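PDB 5TTX: hydrogenase 2 maturation peptidase from Thaumarchaeota archaeon SCGC AB-539-E09, which probably cleaves the C-terminal extension from the large subunit of a nickel-iron hydrogenase during maturation of the enzyme. Local coordinates for residues A[14-18]-A[46-50]; A[72-77]-A[128-132]. All coordinates share one frame; numbering follows the deposited sequence.

Contact 1 of 2, residues A[14-18]-A[46-50]; sequences GVGNR and DIGTA
Arg18 and Asp46 form a salt bridge in which two guanidinium nitrogens hold a single carboxylate oxygen. The Arg18 NH2 to Asp46 OD2 distance is 2.8 Å and Arg18 NE to Asp46 OD2 is 3.1 Å. OD2 lies within a few degrees of the guanidinium plane, at its edge, but the two groups are not coplanar: their planes are 63° apart, and both nitrogens approach from the same face of the carboxylate. With chi1 at 172°, CG swings away from the backbone N of Asp46 and carries the carboxylate toward Arg18, whose extended chain arrives from the opposite direction. A water bridges the pair, accepting from Arg18 NE and donating to Asp46 OD1 at 2.9 Å.

Beneath this bridge, strands 10-15 and 42-48 run parallel with a beta bulge. Gly14 O accepts from two successive amides, Ile47 N at 2.9 Å and Gly48 N at 3.3 Å, which marks the one-residue shift in register. Gly16 N then donates to Gly48 O at 2.9 Å from well above the carbonyl plane. Gly48, at positive phi, is the second residue of a type II' turn running from Ile47 to Ala50.

Packing is thin by comparison. Thr49 CG2 meets Asn17 CB at 3.7 Å, whereas Val15 CG2 and Ile47 CB only approach to 4.4 Å.

Arg18 NH2 also makes a salt bridge to Asp31 of helix 25-34, the helix that connects these strands. By holding both acids the guanidinium ties the bulged strand end to the crossover helix, and its positive charge would be expected to favour the ionised form of Asp46.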
ATOM      1  N   GLY A  14     -28.345  -2.626  32.803  1.00 32.18           N
ATOM      2  CA  GLY A  14     -29.755  -2.351  32.608  1.00 25.67           C
ATOM      3  C   GLY A  14     -29.948  -1.028  31.891  1.00 30.13           C
ATOM      4  O   GLY A  14     -29.437   0.007  32.325  1.00 36.84           O
ATOM      5  N   VAL A  15     -30.678  -1.067  30.785  1.00 26.09           N
ATOM      6  CA  VAL A  15     -30.836   0.094  29.922  1.00 34.31           C
ATOM      7  C   VAL A  15     -32.317   0.428  29.823  1.00 35.48           C
ATOM      8  O   VAL A  15     -33.132  -0.448  29.505  1.00 33.00           O
ATOM      9  CB  VAL A  15     -30.256  -0.158  28.517  1.00 33.91           C
ATOM     10  CG1 VAL A  15     -30.425   1.055  27.660  1.00 28.69           C
ATOM     11  CG2 VAL A  15     -28.797  -0.542  28.598  1.00 34.12           C
ATOM     12  N   GLY A  16     -32.652   1.687  30.060  1.00 33.95           N
ATOM     13  CA  GLY A  16     -33.998   2.183  29.836  1.00 29.26           C
ATOM     14  C   GLY A  16     -34.324   3.294  30.818  1.00 33.21           C
ATOM     15  O   GLY A  16     -33.526   3.660  31.672  1.00 36.69           O
ATOM     16  N   ASN A  17     -35.536   3.811  30.687  1.00 29.24           N
ATOM     17  CA  ASN A  17     -36.006   4.957  31.464  1.00 27.25           C
ATOM     18  C   ASN A  17     -36.994   4.486  32.535  1.00 32.88           C
ATOM     19  O   ASN A  17     -38.128   4.113  32.209  1.00 33.91           O
ATOM     20  CB  ASN A  17     -36.667   5.964  30.538  1.00 24.73           C
ATOM     21  CG  ASN A  17     -36.954   7.300  31.218  1.00 37.28           C
ATOM     22  OD1 ASN A  17     -37.025   7.408  32.446  1.00 36.96           O
ATOM     23  ND2 ASN A  17     -37.129   8.327  30.403  1.00 33.87           N
ATOM     24  N   ARG A  18     -36.572   4.545  33.809  1.00 28.77           N
ATOM     25  CA  ARG A  18     -37.414   4.160  34.951  1.00 29.82           C
ATOM     26  C   ARG A  18     -38.727   4.923  35.031  1.00 35.74           C
ATOM     27  O   ARG A  18     -39.653   4.448  35.692  1.00 35.58           O
ATOM     28  CB  ARG A  18     -36.689   4.396  36.275  1.00 34.46           C
ATOM     29  CG  ARG A  18     -35.692   3.337  36.637  1.00 39.33           C
ATOM     30  CD  ARG A  18     -34.944   3.729  37.869  1.00 30.82           C
ATOM     31  NE  ARG A  18     -33.739   2.905  38.067  1.00 33.61           N
ATOM     32  CZ  ARG A  18     -33.732   1.763  38.752  1.00 31.48           C
ATOM     33  NH1 ARG A  18     -34.858   1.299  39.293  1.00 30.21           N
ATOM     34  NH2 ARG A  18     -32.602   1.089  38.928  1.00 33.06           N
ATOM     35  N   ASP A  46     -26.757   0.148  36.560  1.00 36.76           N
ATOM     36  CA  ASP A  46     -27.972   0.789  36.062  1.00 35.74           C
ATOM     37  C   ASP A  46     -27.549   1.922  35.131  1.00 32.69           C
ATOM     38  O   ASP A  46     -27.212   3.023  35.576  1.00 37.92           O
ATOM     39  CB  ASP A  46     -28.808   1.277  37.243  1.00 32.62           C
ATOM     40  CG  ASP A  46     -29.999   2.115  36.828  1.00 38.89           C
ATOM     41  OD1 ASP A  46     -30.309   2.216  35.618  1.00 43.13           O
ATOM     42  OD2 ASP A  46     -30.639   2.672  37.739  1.00 39.52           O
ATOM     43  N   ILE A  47     -27.556   1.647  33.833  1.00 34.76           N
ATOM     44  CA  ILE A  47     -27.143   2.634  32.838  1.00 35.23           C
ATOM     45  C   ILE A  47     -28.257   3.638  32.541  1.00 42.92           C
ATOM     46  O   ILE A  47     -27.974   4.769  32.111  1.00 39.62           O
ATOM     47  CB  ILE A  47     -26.681   1.856  31.594  1.00 41.33           C
ATOM     48  CG1 ILE A  47     -25.513   0.942  31.978  1.00 47.88           C
ATOM     49  CG2 ILE A  47     -26.277   2.767  30.455  1.00 40.69           C
ATOM     50  CD1 ILE A  47     -24.260   1.684  32.384  1.00 42.09           C
ATOM     51  N   GLY A  48     -29.516   3.260  32.771  1.00 35.98           N
ATOM     52  CA  GLY A  48     -30.616   4.174  32.523  1.00 30.04           C
ATOM     53  C   GLY A  48     -30.685   4.584  31.063  1.00 34.20           C
ATOM     54  O   GLY A  48     -30.655   3.746  30.155  1.00 37.87           O
ATOM     55  N   THR A  49     -30.759   5.895  30.845  1.00 34.45           N
ATOM     56  CA  THR A  49     -30.781   6.526  29.526  1.00 37.97           C
ATOM     57  C   THR A  49     -29.484   7.251  29.217  1.00 40.41           C
ATOM     58  O   THR A  49     -29.413   7.981  28.225  1.00 48.40           O
ATOM     59  CB  THR A  49     -31.922   7.548  29.442  1.00 40.36           C
ATOM     60  OG1 THR A  49     -31.790   8.469  30.536  1.00 42.89           O
ATOM     61  CG2 THR A  49     -33.268   6.876  29.514  1.00 43.66           C
ATOM     62  N   ALA A  50     -28.479   7.123  30.078  1.00 41.39           N
ATOM     63  CA  ALA A  50     -27.263   7.913  29.955  1.00 44.90           C
ATOM     64  C   ALA A  50     -26.215   7.286  29.035  1.00 39.02           C
ATOM     65  O   ALA A  50     -25.192   7.929  28.778  1.00 43.53           O
ATOM     66  CB  ALA A  50     -26.657   8.145  31.350  1.00 38.11           C
TER
HETATM   67  O   HOH W   1     -32.173   4.481  35.894  1.00 43.04           O

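Contact 2 of 2, residues A[72-77]-A[128-132]; sequences LEGPPG and CIPRS
Ile129 points its side chain into the curve of the 72-77 loop and is met chiefly by backbone carbonyls. With CG1 anti to the carbonyl carbon (chi1 -60°) and the chain extended beyond it (chi2 180°), CD1 reaches Leu72 O at 3.5 Å and also lies against Glu73 O. The other branch, CG2, turns to Gly74 O at 3.6 Å, and CB rests on Pro75 O. Four consecutive carbonyl oxygens thus follow the outline of one branched side chain. Leu72 adds an apolar touch, its CB standing 4.0 Å from Ile129 CD1.

The carbonyl end of Ile129 fixes the loop's far side. Gly77 N donates to Ile129 O at 2.8 Å in a nearly straight bond (168° at the hydrogen) lying in the carbonyl plane. Pro76 CA brings a C-H contact to the same oxygen. Next to it the Pro76 ring is set against the chain after Ile129: its CB is 3.6 Å from Pro130 O and 3.7 Å from Arg131 CB. Only the base of Arg131 takes part, since its extended chain leads the guanidinium away. On the other flank, Cys128 SG sits 4.0 Å from Gly77 CA.

Asp22 OD1 accepts from the backbone amides of Arg131 and Ser132, so the end of the 128-132 segment has an anchor outside the 72-77 loop. This is loop-to-loop packing beyond the C-terminal ends of the parallel strands 63-69 and 122-128, where the Gly77 bond leads into the antiparallel pairing of strands 122-128 and 79-83 in the mixed alpha/beta sheet of a hydrogenase maturation protease.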
ATOM      1  N   LEU A  72     -41.330  -6.650  20.270  1.00 29.15           N
ATOM      2  CA  LEU A  72     -41.325  -7.775  19.354  1.00 30.46           C
ATOM      3  C   LEU A  72     -42.722  -8.354  19.332  1.00 31.06           C
ATOM      4  O   LEU A  72     -43.556  -8.027  20.178  1.00 45.82           O
ATOM      5  CB  LEU A  72     -40.322  -8.853  19.819  1.00 26.84           C
ATOM      6  CG  LEU A  72     -38.909  -8.303  19.959  1.00 34.58           C
ATOM      7  CD1 LEU A  72     -38.018  -9.328  20.589  1.00 34.82           C
ATOM      8  CD2 LEU A  72     -38.365  -7.848  18.546  1.00 31.09           C
ATOM      9  N   GLU A  73     -42.983  -9.238  18.375  1.00 43.56           N
ATOM     10  CA  GLU A  73     -44.228  -9.991  18.424  1.00 38.88           C
ATOM     11  C   GLU A  73     -44.224 -10.883  19.654  1.00 40.19           C
ATOM     12  O   GLU A  73     -43.255 -11.595  19.912  1.00 43.07           O
ATOM     13  CB  GLU A  73     -44.417 -10.840  17.175  1.00 33.22           C
ATOM     14  CG  GLU A  73     -44.282 -10.105  15.873  1.00 48.18           C
ATOM     15  CD  GLU A  73     -44.951 -10.862  14.743  1.00 56.53           C
ATOM     16  OE1 GLU A  73     -45.178 -10.263  13.666  1.00 60.51           O
ATOM     17  OE2 GLU A  73     -45.270 -12.055  14.948  1.00 56.45           O
ATOM     18  N   GLY A  74     -45.308 -10.837  20.415  1.00 40.39           N
ATOM     19  CA  GLY A  74     -45.427 -11.647  21.599  1.00 34.32           C
ATOM     20  C   GLY A  74     -46.029 -10.858  22.726  1.00 33.47           C
ATOM     21  O   GLY A  74     -46.124  -9.627  22.670  1.00 43.68           O
ATOM     22  N   PRO A  75     -46.430 -11.552  23.785  1.00 35.83           N
ATOM     23  CA  PRO A  75     -47.162 -10.898  24.871  1.00 39.80           C
ATOM     24  C   PRO A  75     -46.221 -10.162  25.804  1.00 40.58           C
ATOM     25  O   PRO A  75     -45.018 -10.466  25.869  1.00 38.61           O
ATOM     26  CB  PRO A  75     -47.841 -12.076  25.588  1.00 33.52           C
ATOM     27  CG  PRO A  75     -46.818 -13.166  25.483  1.00 29.40           C
ATOM     28  CD  PRO A  75     -46.146 -12.970  24.099  1.00 35.51           C
ATOM     29  N   PRO A  76     -46.742  -9.192  26.552  1.00 45.11           N
ATOM     30  CA  PRO A  76     -45.927  -8.513  27.570  1.00 28.39           C
ATOM     31  C   PRO A  76     -45.284  -9.511  28.524  1.00 31.23           C
ATOM     32  O   PRO A  76     -45.890 -10.516  28.917  1.00 36.96           O
ATOM     33  CB  PRO A  76     -46.943  -7.614  28.284  1.00 29.47           C
ATOM     34  CG  PRO A  76     -47.987  -7.322  27.235  1.00 30.58           C
ATOM     35  CD  PRO A  76     -48.093  -8.612  26.423  1.00 31.34           C
ATOM     36  N   GLY A  77     -44.034  -9.237  28.890  1.00 27.14           N
ATOM     37  CA  GLY A  77     -43.269 -10.118  29.755  1.00 26.05           C
ATOM     38  C   GLY A  77     -42.539 -11.239  29.034  1.00 28.95           C
ATOM     39  O   GLY A  77     -41.802 -11.981  29.672  1.00 24.94           O
ATOM     40  N   CYS A 128     -37.088  -7.497  26.859  1.00 27.32           N
ATOM     41  CA  CYS A 128     -38.389  -7.800  27.434  1.00 24.18           C
ATOM     42  C   CYS A 128     -39.487  -7.058  26.684  1.00 24.83           C
ATOM     43  O   CYS A 128     -39.398  -5.843  26.489  1.00 34.21           O
ATOM     44  CB  CYS A 128     -38.429  -7.401  28.912  1.00 33.76           C
ATOM     45  SG  CYS A 128     -40.044  -7.677  29.642  1.00 29.43           S
ATOM     46  N   ILE A 129     -40.515  -7.779  26.240  1.00 22.02           N
ATOM     47  CA  ILE A 129     -41.635  -7.111  25.581  1.00 23.36           C
ATOM     48  C   ILE A 129     -42.434  -6.370  26.643  1.00 30.06           C
ATOM     49  O   ILE A 129     -42.882  -6.998  27.601  1.00 27.76           O
ATOM     50  CB  ILE A 129     -42.532  -8.093  24.836  1.00 22.83           C
ATOM     51  CG1 ILE A 129     -41.713  -8.832  23.769  1.00 26.21           C
ATOM     52  CG2 ILE A 129     -43.756  -7.340  24.224  1.00 20.65           C
ATOM     53  CD1 ILE A 129     -42.529  -9.838  22.971  1.00 21.10           C
ATOM     54  N   PRO A 130     -42.630  -5.059  26.519  1.00 34.44           N
ATOM     55  CA  PRO A 130     -43.364  -4.317  27.544  1.00 25.34           C
ATOM     56  C   PRO A 130     -44.860  -4.519  27.417  1.00 34.37           C
ATOM     57  O   PRO A 130     -45.382  -4.999  26.404  1.00 34.92           O
ATOM     58  CB  PRO A 130     -43.010  -2.863  27.239  1.00 28.89           C
ATOM     59  CG  PRO A 130     -42.966  -2.851  25.729  1.00 26.08           C
ATOM     60  CD  PRO A 130     -42.251  -4.186  25.389  1.00 33.84           C
ATOM     61  N   ARG A 131     -45.551  -4.143  28.484  1.00 32.79           N
ATOM     62  CA  ARG A 131     -46.976  -3.929  28.360  1.00 30.01           C
ATOM     63  C   ARG A 131     -47.254  -2.487  28.005  1.00 29.19           C
ATOM     64  O   ARG A 131     -47.992  -2.193  27.062  1.00 25.93           O
ATOM     65  CB  ARG A 131     -47.706  -4.266  29.664  1.00 26.07           C
ATOM     66  CG  ARG A 131     -49.194  -3.920  29.555  1.00 26.12           C
ATOM     67  CD  ARG A 131     -49.915  -3.876  30.917  1.00 33.82           C
ATOM     68  NE  ARG A 131     -51.304  -3.490  30.710  1.00 29.39           N
ATOM     69  CZ  ARG A 131     -52.185  -3.236  31.687  1.00 44.89           C
ATOM     70  NH1 ARG A 131     -51.827  -3.325  32.954  1.00 31.28           N
ATOM     71  NH2 ARG A 131     -53.432  -2.888  31.382  1.00 32.99           N
ATOM     72  N   SER A 132     -46.655  -1.575  28.754  1.00 31.21           N
ATOM     73  CA  SER A 132     -46.912  -0.165  28.550  1.00 31.45           C
ATOM     74  C   SER A 132     -45.647   0.638  28.823  1.00 35.04           C
ATOM     75  O   SER A 132     -44.919   0.387  29.800  1.00 33.82           O
ATOM     76  CB  SER A 132     -48.057   0.290  29.467  1.00 31.86           C
ATOM     77  OG  SER A 132     -47.999   1.676  29.631  1.00 35.82           O
TER

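Overall arrangement
From the N terminus, strand 10-15 leads into contact 1, which closes over helix 25-34 when strand 42-48 returns beside it, completing a parallel beta-alpha-beta unit. The chain then runs through helix 54-58 and strand 63-69 before residues 72-77 open contact 2. The partner segment, 128-132, arrives 51 residues further on, after strand 79-83, helices 86-98 and 107-116, and strand 122-128. The two contacts neither nest nor cross; they follow in series, their centres about 18 Å apart. Contact 1 joins an outermost strand of the sheet to its neighbour, while contact 2 lies toward the other margin, where strand 79-83 runs antiparallel. The Asn17 backbone amide donates to Asp23, next in sequence to the Asp22 of contact 2.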